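PDB 4CDB: listeriolysin O from Listeria monocytogenes, which binds cholesterol-containing host membranes, then changes shape drastically, inserts and assembles into an oligomeric pore that lyses the cell. Local coordinates for residues Leu38-Asp43 with Ser175-Ile180; Gln72-Ile77 with Ile362-Glu367; Val93-Glu98 with Glu249-Tyr254; Leu99-Pro104 with Phe183-Lys188. All blocks are in the same frame, centred on the assembly; numbering follows the deposited sequence.

Contact 1 of 4, residues Leu38-Asp43 with Ser175-Ile180; sequences LVYHGD and SESQLI. With NA (sodium ion), chain R; NA (sodium ion), chain S; NA (sodium ion), chain K; NA (sodium ion), chain H.
The hydroxyl of Ser177 gathers three partners, two of them, Tyr40 and Asp43, across this contact. Ser177 OG lies 2.8 Å from Tyr40 OH, a hydrogen bond in which either oxygen may be the donor. It also accepts the backbone N-H of Asp43, with N to OG 2.9 Å and an angle of 148° at the hydrogen, and Ser366 of the adjoining strand is hydrogen-bonded to it as well. With OG anti to the backbone N (chi1 -179°), the hydroxyl stands off the helix toward the strand. Gly42 CA comes within 3.1 Å of Ser177 OG, which is possible because glycine has no CB; one would clash with that oxygen. Ile180, one helical turn on, lays its CG2 methyl over one face of the Tyr40 ring, 3.7 Å from the centroid, a CH-pi contact. The edge strand 39-41 is thus joined to helix 176-183, whose residues probably refold into a membrane-spanning beta strand in the pore; the helix seen here is consistent with the soluble form of a cholesterol-dependent cytolysin. Ser175 is the N-cap of this helix, its OG accepting from Gln178 N at 3.2 Å. A water joins Ser175 OG to Asp43 OD2, which also binds a sodium ion at 2.7 Å. Another sodium ion is held by the carbonyl oxygen of Ile180 together with Asn364.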
loop_
_atom_site.group_PDB
_atom_site.type_symbol
_atom_site.label_atom_id
_atom_site.label_comp_id
_atom_site.label_asym_id
_atom_site.label_seq_id
_atom_site.Cartn_x
_atom_site.Cartn_y
_atom_site.Cartn_z
ATOM N N LEU A 38 20.521 11.752 0.159
ATOM C CA LEU A 38 19.498 11.082 -0.638
ATOM C C LEU A 38 18.102 11.402 -0.113
ATOM O O LEU A 38 17.689 10.891 0.931
ATOM C CB LEU A 38 19.726 9.570 -0.638
ATOM C CG LEU A 38 21.078 9.089 -1.167
ATOM C CD1 LEU A 38 21.230 7.594 -0.952
ATOM C CD2 LEU A 38 21.221 9.429 -2.638
ATOM N N VAL A 39 17.380 12.247 -0.841
ATOM C CA VAL A 39 16.055 12.682 -0.415
ATOM C C VAL A 39 15.019 12.640 -1.537
ATOM O O VAL A 39 15.330 12.897 -2.701
ATOM C CB VAL A 39 16.092 14.116 0.157
ATOM C CG1 VAL A 39 16.795 14.139 1.503
ATOM C CG2 VAL A 39 16.776 15.057 -0.818
ATOM N N TYR A 40 13.785 12.305 -1.172
ATOM C CA TYR A 40 12.650 12.457 -2.074
ATOM C C TYR A 40 11.629 13.422 -1.481
ATOM O O TYR A 40 10.982 13.117 -0.479
ATOM C CB TYR A 40 11.981 11.114 -2.377
ATOM C CG TYR A 40 10.649 11.275 -3.076
ATOM C CD1 TYR A 40 10.583 11.695 -4.399
ATOM C CD2 TYR A 40 9.456 11.022 -2.410
ATOM C CE1 TYR A 40 9.368 11.853 -5.041
ATOM C CE2 TYR A 40 8.237 11.176 -3.043
ATOM C CZ TYR A 40 8.198 11.592 -4.358
ATOM O OH TYR A 40 6.986 11.746 -4.991
ATOM N N HIS A 41 11.491 14.587 -2.101
ATOM C CA HIS A 41 10.508 15.565 -1.660
ATOM C C HIS A 41 9.218 15.409 -2.459
ATOM O O HIS A 41 9.162 15.759 -3.638
ATOM C CB HIS A 41 11.063 16.984 -1.794
ATOM C CG HIS A 41 12.281 17.236 -0.963
ATOM N ND1 HIS A 41 12.272 17.157 0.414
ATOM C CD2 HIS A 41 13.546 17.571 -1.311
ATOM C CE1 HIS A 41 13.478 17.428 0.876
ATOM N NE2 HIS A 41 14.271 17.683 -0.150
ATOM N N GLY A 42 8.184 14.880 -1.812
ATOM C CA GLY A 42 6.924 14.606 -2.480
ATOM C C GLY A 42 6.053 15.829 -2.688
ATOM O O GLY A 42 6.531 16.963 -2.618
ATOM N N ASP A 43 4.768 15.597 -2.946
ATOM C CA ASP A 43 3.825 16.684 -3.178
ATOM C C ASP A 43 3.647 17.551 -1.941
ATOM O O ASP A 43 3.808 17.087 -0.812
ATOM C CB ASP A 43 2.458 16.143 -3.601
ATOM C CG ASP A 43 2.485 15.471 -4.956
ATOM O OD1 ASP A 43 3.444 15.707 -5.721
ATOM O OD2 ASP A 43 1.541 14.710 -5.258
ATOM N N SER A 175 -2.327 8.850 -3.800
ATOM C CA SER A 175 -1.589 9.635 -4.790
ATOM C C SER A 175 -0.292 8.947 -5.204
ATOM O O SER A 175 0.256 8.135 -4.457
ATOM C CB SER A 175 -1.302 11.046 -4.271
ATOM O OG SER A 175 -0.290 11.036 -3.282
ATOM N N GLU A 176 0.191 9.277 -6.399
ATOM C CA GLU A 176 1.436 8.712 -6.905
ATOM C C GLU A 176 2.600 9.050 -5.982
ATOM O O GLU A 176 3.411 8.187 -5.645
ATOM C CB GLU A 176 1.725 9.229 -8.316
ATOM C CG GLU A 176 3.032 8.713 -8.906
ATOM C CD GLU A 176 3.421 9.418 -10.194
ATOM O OE1 GLU A 176 3.783 10.611 -10.134
ATOM O OE2 GLU A 176 3.370 8.777 -11.264
ATOM N N SER A 177 2.666 10.309 -5.567
ATOM C CA SER A 177 3.746 10.786 -4.713
ATOM C C SER A 177 3.760 10.087 -3.356
ATOM O O SER A 177 4.819 9.847 -2.779
ATOM C CB SER A 177 3.637 12.298 -4.524
ATOM O OG SER A 177 4.689 12.782 -3.714
ATOM N N GLN A 178 2.573 9.766 -2.852
ATOM C CA GLN A 178 2.445 9.041 -1.595
ATOM C C GLN A 178 3.057 7.654 -1.712
ATOM O O GLN A 178 3.821 7.222 -0.851
ATOM C CB GLN A 178 0.974 8.916 -1.199
ATOM C CG GLN A 178 0.728 8.007 -0.004
ATOM C CD GLN A 178 -0.542 7.192 -0.147
ATOM O OE1 GLN A 178 -1.155 7.159 -1.213
ATOM N NE2 GLN A 178 -0.942 6.524 0.930
ATOM N N LEU A 179 2.717 6.958 -2.791
ATOM C CA LEU A 179 3.187 5.595 -2.999
ATOM C C LEU A 179 4.666 5.545 -3.384
ATOM O O LEU A 179 5.350 4.557 -3.119
ATOM C CB LEU A 179 2.318 4.887 -4.041
ATOM C CG LEU A 179 0.864 4.700 -3.598
ATOM C CD1 LEU A 179 0.039 4.046 -4.690
ATOM C CD2 LEU A 179 0.805 3.885 -2.315
ATOM N N ILE A 180 5.156 6.614 -4.002
ATOM C CA ILE A 180 6.579 6.728 -4.310
ATOM C C ILE A 180 7.392 6.828 -3.019
ATOM O O ILE A 180 8.465 6.240 -2.900
ATOM C CB ILE A 180 6.866 7.927 -5.241
ATOM C CG1 ILE A 180 6.374 7.623 -6.656
ATOM C CG2 ILE A 180 8.349 8.242 -5.290
ATOM C CD1 ILE A 180 6.583 8.759 -7.640
HETATM NA NA NA R . 1.201 12.523 -6.796
HETATM NA NA NA S . 2.814 6.380 -11.943
HETATM NA NA NA K . 0.097 6.435 3.660
HETATM NA NA NA H . 11.269 7.032 -2.562
HETATM O O HOH W 1 -0.001 13.782 -2.924
HETATM O O HOH W 2 12.781 5.245 -0.716
HETATM O O HOH W 3 13.259 5.856 -4.236
HETATM O O HOH W 4 3.581 5.195 -14.004
#

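Contact 2 of 4, residues Gln72-Ile77 with Ile362-Glu367; sequences QNNADI and IKNNSE. With NA (sodium ion), chain H.
Gln72 and Asn364 form an antiparallel hydrogen-bonded pair with an extra bond from a side chain. Gln72 N gives to Asn364 O at 2.8 Å, and Gln72 O takes both the backbone N of Asn364 at 2.8 Å and its ND2 at 3.1 Å. These two donors reach the carbonyl from opposite faces of its plane, so one oxygen grips the residue twice. With CG anti to its own carbonyl carbon (chi1 -57°), Asn364 brings its amide edge-on to Gln72 O, which lies in the amide plane, and presents OD1 to a sodium ion at 2.4 Å. Asparagine suits the place: one short side chain supplies both donor and metal ligand. Asn74 and Ile362 make the next hydrogen-bonded pair, their N and O atoms bonded both ways. Between them, on the other face of the sheet, Asn73 lies alongside Lys363, whose aliphatic CG packs against the asparagine amide. Beyond the strand end the packing is between isoleucines, Ile77 CD1 meeting Ile362 CD1 at 3.6 Å with the two chains crossing at about a right angle. Strand 362-385 thus lies between strand 59-74, which it meets antiparallel, and strand 39-41, which runs parallel to it, while helix 176-183 touches the face bearing Asn364.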
loop_
_atom_site.group_PDB
_atom_site.type_symbol
_atom_site.label_atom_id
_atom_site.label_comp_id
_atom_site.label_asym_id
_atom_site.label_seq_id
_atom_site.Cartn_x
_atom_site.Cartn_y
_atom_site.Cartn_z
ATOM N N GLN A 72 9.187 8.958 5.736
ATOM C CA GLN A 72 9.786 7.638 5.900
ATOM C C GLN A 72 11.224 7.533 5.374
ATOM O O GLN A 72 11.531 7.992 4.275
ATOM C CB GLN A 72 8.894 6.602 5.214
ATOM C CG GLN A 72 9.428 5.190 5.223
ATOM C CD GLN A 72 8.432 4.201 4.656
ATOM O OE1 GLN A 72 7.241 4.251 4.972
ATOM N NE2 GLN A 72 8.910 3.300 3.807
ATOM N N ASN A 73 12.099 6.923 6.171
ATOM C CA ASN A 73 13.487 6.714 5.773
ATOM C C ASN A 73 13.751 5.260 5.400
ATOM O O ASN A 73 13.571 4.359 6.219
ATOM C CB ASN A 73 14.435 7.155 6.888
ATOM C CG ASN A 73 14.190 8.583 7.325
ATOM O OD1 ASN A 73 13.560 9.361 6.609
ATOM N ND2 ASN A 73 14.686 8.937 8.503
ATOM N N ASN A 74 14.177 5.037 4.159
ATOM C CA ASN A 74 14.394 3.683 3.658
ATOM C C ASN A 74 15.860 3.389 3.355
ATOM O O ASN A 74 16.521 4.146 2.642
ATOM C CB ASN A 74 13.538 3.433 2.414
ATOM C CG ASN A 74 12.056 3.585 2.691
ATOM O OD1 ASN A 74 11.580 3.242 3.773
ATOM N ND2 ASN A 74 11.318 4.105 1.717
ATOM N N ALA A 75 16.362 2.287 3.903
ATOM C CA ALA A 75 17.731 1.857 3.644
ATOM C C ALA A 75 17.767 0.902 2.456
ATOM O O ALA A 75 18.771 0.807 1.752
ATOM C CB ALA A 75 18.321 1.197 4.878
ATOM N N ASP A 76 16.662 0.195 2.240
ATOM C CA ASP A 76 16.547 -0.733 1.120
ATOM C C ASP A 76 16.162 -0.008 -0.164
ATOM O O ASP A 76 15.069 0.551 -0.266
ATOM C CB ASP A 76 15.507 -1.812 1.422
ATOM C CG ASP A 76 15.873 -2.651 2.626
ATOM O OD1 ASP A 76 17.045 -3.071 2.729
ATOM O OD2 ASP A 76 14.986 -2.891 3.473
ATOM N N ILE A 77 17.055 -0.029 -1.150
ATOM C CA ILE A 77 16.778 0.593 -2.438
ATOM C C ILE A 77 16.004 -0.384 -3.314
ATOM O O ILE A 77 16.381 -1.550 -3.432
ATOM C CB ILE A 77 18.074 0.983 -3.175
ATOM C CG1 ILE A 77 19.102 1.559 -2.196
ATOM C CG2 ILE A 77 17.769 1.952 -4.318
ATOM C CD1 ILE A 77 18.664 2.835 -1.519
ATOM N N ILE A 362 17.661 6.592 2.176
ATOM C CA ILE A 362 16.807 7.510 1.433
ATOM C C ILE A 362 15.760 8.145 2.348
ATOM O O ILE A 362 14.945 7.451 2.957
ATOM C CB ILE A 362 16.096 6.813 0.258
ATOM C CG1 ILE A 362 17.115 6.200 -0.703
ATOM C CG2 ILE A 362 15.205 7.796 -0.482
ATOM C CD1 ILE A 362 16.494 5.663 -1.986
ATOM N N LYS A 363 15.787 9.471 2.437
ATOM C CA LYS A 363 14.833 10.199 3.263
ATOM C C LYS A 363 13.633 10.661 2.441
ATOM O O LYS A 363 13.766 11.501 1.552
ATOM C CB LYS A 363 15.514 11.392 3.937
ATOM C CG LYS A 363 14.586 12.242 4.785
ATOM C CD LYS A 363 15.375 13.123 5.742
ATOM C CE LYS A 363 16.213 12.277 6.692
ATOM N NZ LYS A 363 17.013 13.106 7.638
ATOM N N ASN A 364 12.461 10.107 2.741
ATOM C CA ASN A 364 11.246 10.456 2.011
ATOM C C ASN A 364 10.279 11.294 2.838
ATOM O O ASN A 364 10.094 11.051 4.029
ATOM C CB ASN A 364 10.520 9.195 1.534
ATOM C CG ASN A 364 11.388 8.312 0.667
ATOM O OD1 ASN A 364 11.382 8.427 -0.558
ATOM N ND2 ASN A 364 12.138 7.418 1.299
ATOM N N ASN A 365 9.665 12.281 2.194
ATOM C CA ASN A 365 8.560 13.019 2.792
ATOM C C ASN A 365 7.564 13.452 1.721
ATOM O O ASN A 365 7.949 13.966 0.670
ATOM C CB ASN A 365 9.060 14.222 3.595
ATOM C CG ASN A 365 9.456 15.389 2.716
ATOM O OD1 ASN A 365 8.812 16.438 2.733
ATOM N ND2 ASN A 365 10.520 15.214 1.941
ATOM N N SER A 366 6.282 13.225 1.984
ATOM C CA SER A 366 5.244 13.548 1.015
ATOM C C SER A 366 3.919 13.849 1.699
ATOM O O SER A 366 3.540 13.177 2.660
ATOM C CB SER A 366 5.063 12.399 0.021
ATOM O OG SER A 366 4.008 12.669 -0.885
ATOM N N GLU A 367 3.221 14.863 1.201
ATOM C CA GLU A 367 1.887 15.176 1.684
ATOM C C GLU A 367 0.869 14.719 0.651
ATOM O O GLU A 367 1.127 14.780 -0.551
ATOM C CB GLU A 367 1.739 16.677 1.935
ATOM C CG GLU A 367 2.666 17.227 3.003
ATOM C CD GLU A 367 2.531 18.727 3.172
ATOM O OE1 GLU A 367 1.826 19.357 2.355
ATOM O OE2 GLU A 367 3.126 19.275 4.122
HETATM NA NA NA H . 11.269 7.032 -2.562
HETATM O O HOH W 2 12.781 5.245 -0.716
HETATM O O HOH W 3 13.259 5.856 -4.236
#

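Contact 3 of 4, residues Val93-Glu98 with Glu249-Tyr254; sequences VKANSE and ENPPAY
Val93 and Ala253 meet in the close-packed half of this contact, where two backbone hydrogen bonds of 2.8 Å, Val93 N to Ala253 O and Ala253 N to Val93 O, tie an antiparallel pair. Ala95 N continues the pattern to Pro251 O at 2.8 Å. Small side chains fit here: the CB of Ala95 lies 4.3 Å from the CB of Ala253, and both residues are buried. Pro252, facing Lys94 at the non-hydrogen-bonded position, needs no N-H for this pairing. Toward the loops the contact becomes more polar. The Asn96 amide gives an N-H from ND2 to Asn250 OD1 at 3.0 Å, nearly straight at 171°, although the two amide planes stand 84° apart. With CG lodged between its backbone N and carbonyl carbon (chi1 53°), Asn96 also turns OD1 back to accept from Glu98 N, the capping bond. The loose side lies beyond: the aliphatic part of Lys94 passes Asn250 CB at a distance and its NZ bonds to the carbonyl of Leu244, while Glu249 is exposed and poorly ordered. The arrangement is a short antiparallel strand pairing, two residue pairs long, at the margin of the large antiparallel sheet, leading into an asparagine N-cap that starts helix 97-100.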
loop_
_atom_site.group_PDB
_atom_site.type_symbol
_atom_site.label_atom_id
_atom_site.label_comp_id
_atom_site.label_asym_id
_atom_site.label_seq_id
_atom_site.Cartn_x
_atom_site.Cartn_y
_atom_site.Cartn_z
ATOM N N VAL A 93 28.632 3.530 -7.510
ATOM C CA VAL A 93 27.643 4.495 -7.984
ATOM C C VAL A 93 27.799 5.858 -7.313
ATOM O O VAL A 93 28.439 5.980 -6.267
ATOM C CB VAL A 93 26.199 3.994 -7.739
ATOM C CG1 VAL A 93 25.906 2.743 -8.562
ATOM C CG2 VAL A 93 25.980 3.731 -6.260
ATOM N N LYS A 94 27.217 6.881 -7.931
ATOM C CA LYS A 94 27.111 8.192 -7.308
ATOM C C LYS A 94 25.885 8.224 -6.412
ATOM O O LYS A 94 24.817 7.744 -6.793
ATOM C CB LYS A 94 26.983 9.285 -8.366
ATOM C CG LYS A 94 28.200 9.464 -9.247
ATOM C CD LYS A 94 27.943 10.536 -10.292
ATOM C CE LYS A 94 29.165 10.765 -11.165
ATOM N NZ LYS A 94 28.900 11.752 -12.251
ATOM N N ALA A 95 26.037 8.791 -5.222
ATOM C CA ALA A 95 24.907 8.942 -4.316
ATOM C C ALA A 95 24.225 10.281 -4.569
ATOM O O ALA A 95 24.540 11.278 -3.918
ATOM C CB ALA A 95 25.359 8.842 -2.871
ATOM N N ASN A 96 23.299 10.300 -5.526
ATOM C CA ASN A 96 22.541 11.507 -5.843
ATOM C C ASN A 96 21.073 11.216 -6.141
ATOM O O ASN A 96 20.561 10.149 -5.796
ATOM C CB ASN A 96 23.191 12.264 -7.007
ATOM C CG ASN A 96 23.424 11.384 -8.223
ATOM O OD1 ASN A 96 22.721 10.398 -8.437
ATOM N ND2 ASN A 96 24.423 11.738 -9.024
ATOM N N SER A 97 20.406 12.162 -6.793
ATOM C CA SER A 97 18.980 12.035 -7.089
ATOM C C SER A 97 18.668 10.862 -8.017
ATOM O O SER A 97 17.568 10.314 -7.987
ATOM C CB SER A 97 18.442 13.337 -7.684
ATOM O OG SER A 97 19.175 13.699 -8.840
ATOM N N GLU A 98 19.640 10.475 -8.839
ATOM C CA GLU A 98 19.452 9.366 -9.771
ATOM C C GLU A 98 19.378 8.027 -9.045
ATOM O O GLU A 98 18.739 7.092 -9.521
ATOM C CB GLU A 98 20.563 9.340 -10.823
ATOM C CG GLU A 98 20.527 10.509 -11.796
ATOM C CD GLU A 98 19.300 10.490 -12.690
ATOM O OE1 GLU A 98 18.232 10.963 -12.249
ATOM O OE2 GLU A 98 19.406 10.005 -13.836
ATOM N N GLU A 249 29.036 16.956 -3.738
ATOM C CA GLU A 249 27.642 17.024 -4.154
ATOM C C GLU A 249 27.177 15.674 -4.688
ATOM O O GLU A 249 25.993 15.348 -4.630
ATOM C CB GLU A 249 27.448 18.103 -5.221
ATOM C CG GLU A 249 28.044 19.458 -4.862
ATOM C CD GLU A 249 29.523 19.563 -5.200
ATOM O OE1 GLU A 249 29.850 19.742 -6.391
ATOM O OE2 GLU A 249 30.356 19.463 -4.275
ATOM N N ASN A 250 28.119 14.897 -5.214
ATOM C CA ASN A 250 27.825 13.557 -5.709
ATOM C C ASN A 250 28.781 12.527 -5.112
ATOM O O ASN A 250 29.664 12.019 -5.805
ATOM C CB ASN A 250 27.895 13.517 -7.237
ATOM C CG ASN A 250 26.964 14.522 -7.895
ATOM O OD1 ASN A 250 25.811 14.214 -8.194
ATOM N ND2 ASN A 250 27.466 15.729 -8.125
ATOM N N PRO A 251 28.609 12.222 -3.816
ATOM C CA PRO A 251 29.538 11.348 -3.091
ATOM C C PRO A 251 29.542 9.933 -3.647
ATOM O O PRO A 251 28.484 9.422 -4.020
ATOM C CB PRO A 251 28.979 11.341 -1.664
ATOM C CG PRO A 251 28.084 12.538 -1.580
ATOM C CD PRO A 251 27.517 12.701 -2.952
ATOM N N PRO A 252 30.724 9.301 -3.703
ATOM C CA PRO A 252 30.830 7.931 -4.208
ATOM C C PRO A 252 30.256 6.927 -3.211
ATOM O O PRO A 252 30.424 7.084 -1.998
ATOM C CB PRO A 252 32.340 7.735 -4.358
ATOM C CG PRO A 252 32.936 8.637 -3.335
ATOM C CD PRO A 252 32.031 9.842 -3.291
ATOM N N ALA A 253 29.564 5.917 -3.725
ATOM C CA ALA A 253 29.007 4.864 -2.886
ATOM C C ALA A 253 29.108 3.532 -3.612
ATOM O O ALA A 253 29.324 3.493 -4.824
ATOM C CB ALA A 253 27.557 5.171 -2.533
ATOM N N TYR A 254 28.955 2.439 -2.870
ATOM C CA TYR A 254 28.953 1.114 -3.476
ATOM C C TYR A 254 27.764 0.280 -3.010
ATOM O O TYR A 254 27.244 0.476 -1.910
ATOM C CB TYR A 254 30.265 0.374 -3.193
ATOM C CG TYR A 254 30.502 0.048 -1.736
ATOM C CD1 TYR A 254 31.017 1.002 -0.869
ATOM C CD2 TYR A 254 30.224 -1.216 -1.230
ATOM C CE1 TYR A 254 31.239 0.710 0.463
ATOM C CE2 TYR A 254 30.444 -1.517 0.101
ATOM C CZ TYR A 254 30.952 -0.549 0.943
ATOM O OH TYR A 254 31.174 -0.840 2.268
#

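Contact 4 of 4, residues Leu99-Pro104 with Phe183-Lys188; sequences LVENQP and FGTAFK. With NA (sodium ion), chain N.
This is a loop-to-loop polar contact in which Thr185 and Asn102 join two helix ends: the close of helix 97-100, and the link between helices 176-183 and 187-194, a link that probably becomes part of a transmembrane beta strand when the pore forms. Helix 97-100 finishes in a Schellman motif, with Gln103 N bonded to Glu98 O and a weaker bond from Asn102 N to Leu99 O. Asn102 is its C-prime residue, with positive phi (58°), a conformation asparagine tolerates better than most residues with side chains. On the other side a type I beta turn runs from Gly184 to Phe187. Gly184 also has positive phi, and a CB there would press on Asn102 OD1, which makes glycine apt. Thr185 OG1 donates to the carbonyl oxygen of Val100 at 2.9 Å, reaching it from a direction tilted out of the carbonyl plane. Val100 O also accepts from a water at 2.7 Å, and the water in turn accepts a longer bond from Thr185 N, so a bridge runs beside the direct bond. With CG2 anti to the backbone N and OG1 beside it (chi1 -56°), Thr185 reaches the carbonyl with its hydroxyl while its methyl rests near Glu101, 4.1 Å from CG. Phe183 O binds a sodium ion with Gln78 and Tyr265, and the Phe183 side chain packs on strand 207-222. Asn102 OD1 receives Ala186 N at 2.8 Å, the donor lying in the carbonyl plane on a lone pair, although the bond is bent, 132° at the hydrogen.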
loop_
_atom_site.group_PDB
_atom_site.type_symbol
_atom_site.label_atom_id
_atom_site.label_comp_id
_atom_site.label_asym_id
_atom_site.label_seq_id
_atom_site.Cartn_x
_atom_site.Cartn_y
_atom_site.Cartn_z
ATOM N N LEU A 99 20.038 7.939 -7.894
ATOM C CA LEU A 99 19.926 6.760 -7.043
ATOM C C LEU A 99 18.541 6.713 -6.410
ATOM O O LEU A 99 17.962 5.640 -6.232
ATOM C CB LEU A 99 21.004 6.766 -5.956
ATOM C CG LEU A 99 20.981 5.602 -4.961
ATOM C CD1 LEU A 99 21.022 4.279 -5.696
ATOM C CD2 LEU A 99 22.145 5.704 -3.994
ATOM N N VAL A 100 18.017 7.885 -6.069
ATOM C CA VAL A 100 16.670 7.992 -5.520
ATOM C C VAL A 100 15.641 7.630 -6.590
ATOM O O VAL A 100 14.616 7.013 -6.300
ATOM C CB VAL A 100 16.396 9.411 -4.975
ATOM C CG1 VAL A 100 14.978 9.521 -4.438
ATOM C CG2 VAL A 100 17.398 9.756 -3.888
ATOM N N GLU A 101 15.937 7.997 -7.833
ATOM C CA GLU A 101 15.068 7.672 -8.961
ATOM C C GLU A 101 15.172 6.204 -9.373
ATOM O O GLU A 101 14.590 5.800 -10.381
ATOM C CB GLU A 101 15.389 8.558 -10.165
ATOM C CG GLU A 101 14.342 9.618 -10.469
ATOM C CD GLU A 101 14.668 10.962 -9.851
ATOM O OE1 GLU A 101 14.469 11.123 -8.629
ATOM O OE2 GLU A 101 15.124 11.858 -10.591
ATOM N N ASN A 102 15.920 5.419 -8.600
ATOM C CA ASN A 102 16.122 3.997 -8.879
ATOM C C ASN A 102 16.733 3.728 -10.252
ATOM O O ASN A 102 16.426 2.726 -10.895
ATOM C CB ASN A 102 14.824 3.202 -8.708
ATOM C CG ASN A 102 14.340 3.178 -7.272
ATOM O OD1 ASN A 102 13.141 3.236 -7.008
ATOM N ND2 ASN A 102 15.277 3.103 -6.335
ATOM N N GLN A 103 17.586 4.643 -10.698
ATOM C CA GLN A 103 18.393 4.437 -11.895
ATOM C C GLN A 103 19.749 5.119 -11.720
ATOM O O GLN A 103 20.081 6.060 -12.440
ATOM C CB GLN A 103 17.663 4.934 -13.150
ATOM C CG GLN A 103 17.026 6.313 -13.024
ATOM C CD GLN A 103 16.380 6.779 -14.318
ATOM O OE1 GLN A 103 15.797 5.986 -15.056
ATOM N NE2 GLN A 103 16.487 8.073 -14.601
ATOM N N PRO A 104 20.545 4.625 -10.759
ATOM C CA PRO A 104 21.768 5.319 -10.343
ATOM C C PRO A 104 22.836 5.389 -11.433
ATOM O O PRO A 104 22.934 4.503 -12.288
ATOM C CB PRO A 104 22.264 4.469 -9.171
ATOM C CG PRO A 104 21.750 3.098 -9.463
ATOM C CD PRO A 104 20.402 3.313 -10.100
ATOM N N PHE A 183 7.034 3.008 -1.735
ATOM C CA PHE A 183 7.558 1.913 -2.543
ATOM C C PHE A 183 8.728 2.322 -3.440
ATOM O O PHE A 183 9.169 1.546 -4.287
ATOM C CB PHE A 183 6.439 1.308 -3.391
ATOM C CG PHE A 183 5.290 0.771 -2.582
ATOM C CD1 PHE A 183 5.377 -0.469 -1.970
ATOM C CD2 PHE A 183 4.123 1.505 -2.438
ATOM C CE1 PHE A 183 4.321 -0.968 -1.226
ATOM C CE2 PHE A 183 3.062 1.010 -1.696
ATOM C CZ PHE A 183 3.161 -0.227 -1.089
ATOM N N GLY A 184 9.229 3.538 -3.252
ATOM C CA GLY A 184 10.333 4.029 -4.058
ATOM C C GLY A 184 9.864 4.507 -5.418
ATOM O O GLY A 184 8.714 4.283 -5.796
ATOM N N THR A 185 10.756 5.165 -6.155
ATOM C CA THR A 185 10.447 5.677 -7.490
ATOM C C THR A 185 10.120 4.534 -8.449
ATOM O O THR A 185 9.428 4.723 -9.455
ATOM C CB THR A 185 11.621 6.519 -8.045
ATOM O OG1 THR A 185 11.921 7.581 -7.131
ATOM C CG2 THR A 185 11.282 7.119 -9.405
ATOM N N ALA A 186 10.600 3.340 -8.117
ATOM C CA ALA A 186 10.334 2.148 -8.916
ATOM C C ALA A 186 8.840 1.846 -9.056
ATOM O O ALA A 186 8.440 1.089 -9.938
ATOM C CB ALA A 186 11.068 0.946 -8.334
ATOM N N PHE A 187 8.022 2.439 -8.191
ATOM C CA PHE A 187 6.575 2.263 -8.275
ATOM C C PHE A 187 6.006 2.738 -9.616
ATOM O O PHE A 187 5.046 2.157 -10.122
ATOM C CB PHE A 187 5.858 2.964 -7.115
ATOM C CG PHE A 187 4.365 3.029 -7.286
ATOM C CD1 PHE A 187 3.575 1.914 -7.047
ATOM C CD2 PHE A 187 3.753 4.201 -7.702
ATOM C CE1 PHE A 187 2.200 1.969 -7.215
ATOM C CE2 PHE A 187 2.380 4.261 -7.871
ATOM C CZ PHE A 187 1.605 3.145 -7.629
ATOM N N LYS A 188 6.600 3.786 -10.186
ATOM C CA LYS A 188 6.123 4.349 -11.450
ATOM C C LYS A 188 6.190 3.321 -12.575
ATOM O O LYS A 188 5.288 3.242 -13.409
ATOM C CB LYS A 188 6.914 5.605 -11.831
ATOM C CG LYS A 188 6.957 6.670 -10.742
ATOM C CD LYS A 188 7.775 7.891 -11.155
ATOM C CE LYS A 188 6.911 8.927 -11.856
ATOM N NZ LYS A 188 7.422 10.315 -11.651
HETATM NA NA NA N . 8.721 -1.244 -4.524
HETATM O O HOH W 3 13.259 5.856 -4.236
HETATM O O HOH W 5 8.751 -2.214 -2.140
#

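In the fold
All four contacts are partly buried; contact 3 lies farthest out, its centre about 28 Å from that of the chain, against 14 to 16 Å for the others, yet most of its touching residues are buried. Contacts 1 and 2 share a sheet, since strands 39-41 and 362-385 are neighbours in it, and one sodium ion touches both. Contact 3 belongs to the large antiparallel sheet and shares helix 97-100 with contact 4. Their chemistry differs with the elements joined: strand pairing puts backbone bonds first in contacts 2 and 3, whereas hydroxyl and amide side chains carry contacts 1 and 4, where consecutive helices 176-183 and 187-194 meet their neighbours. One water belongs to contacts 1, 2 and 4.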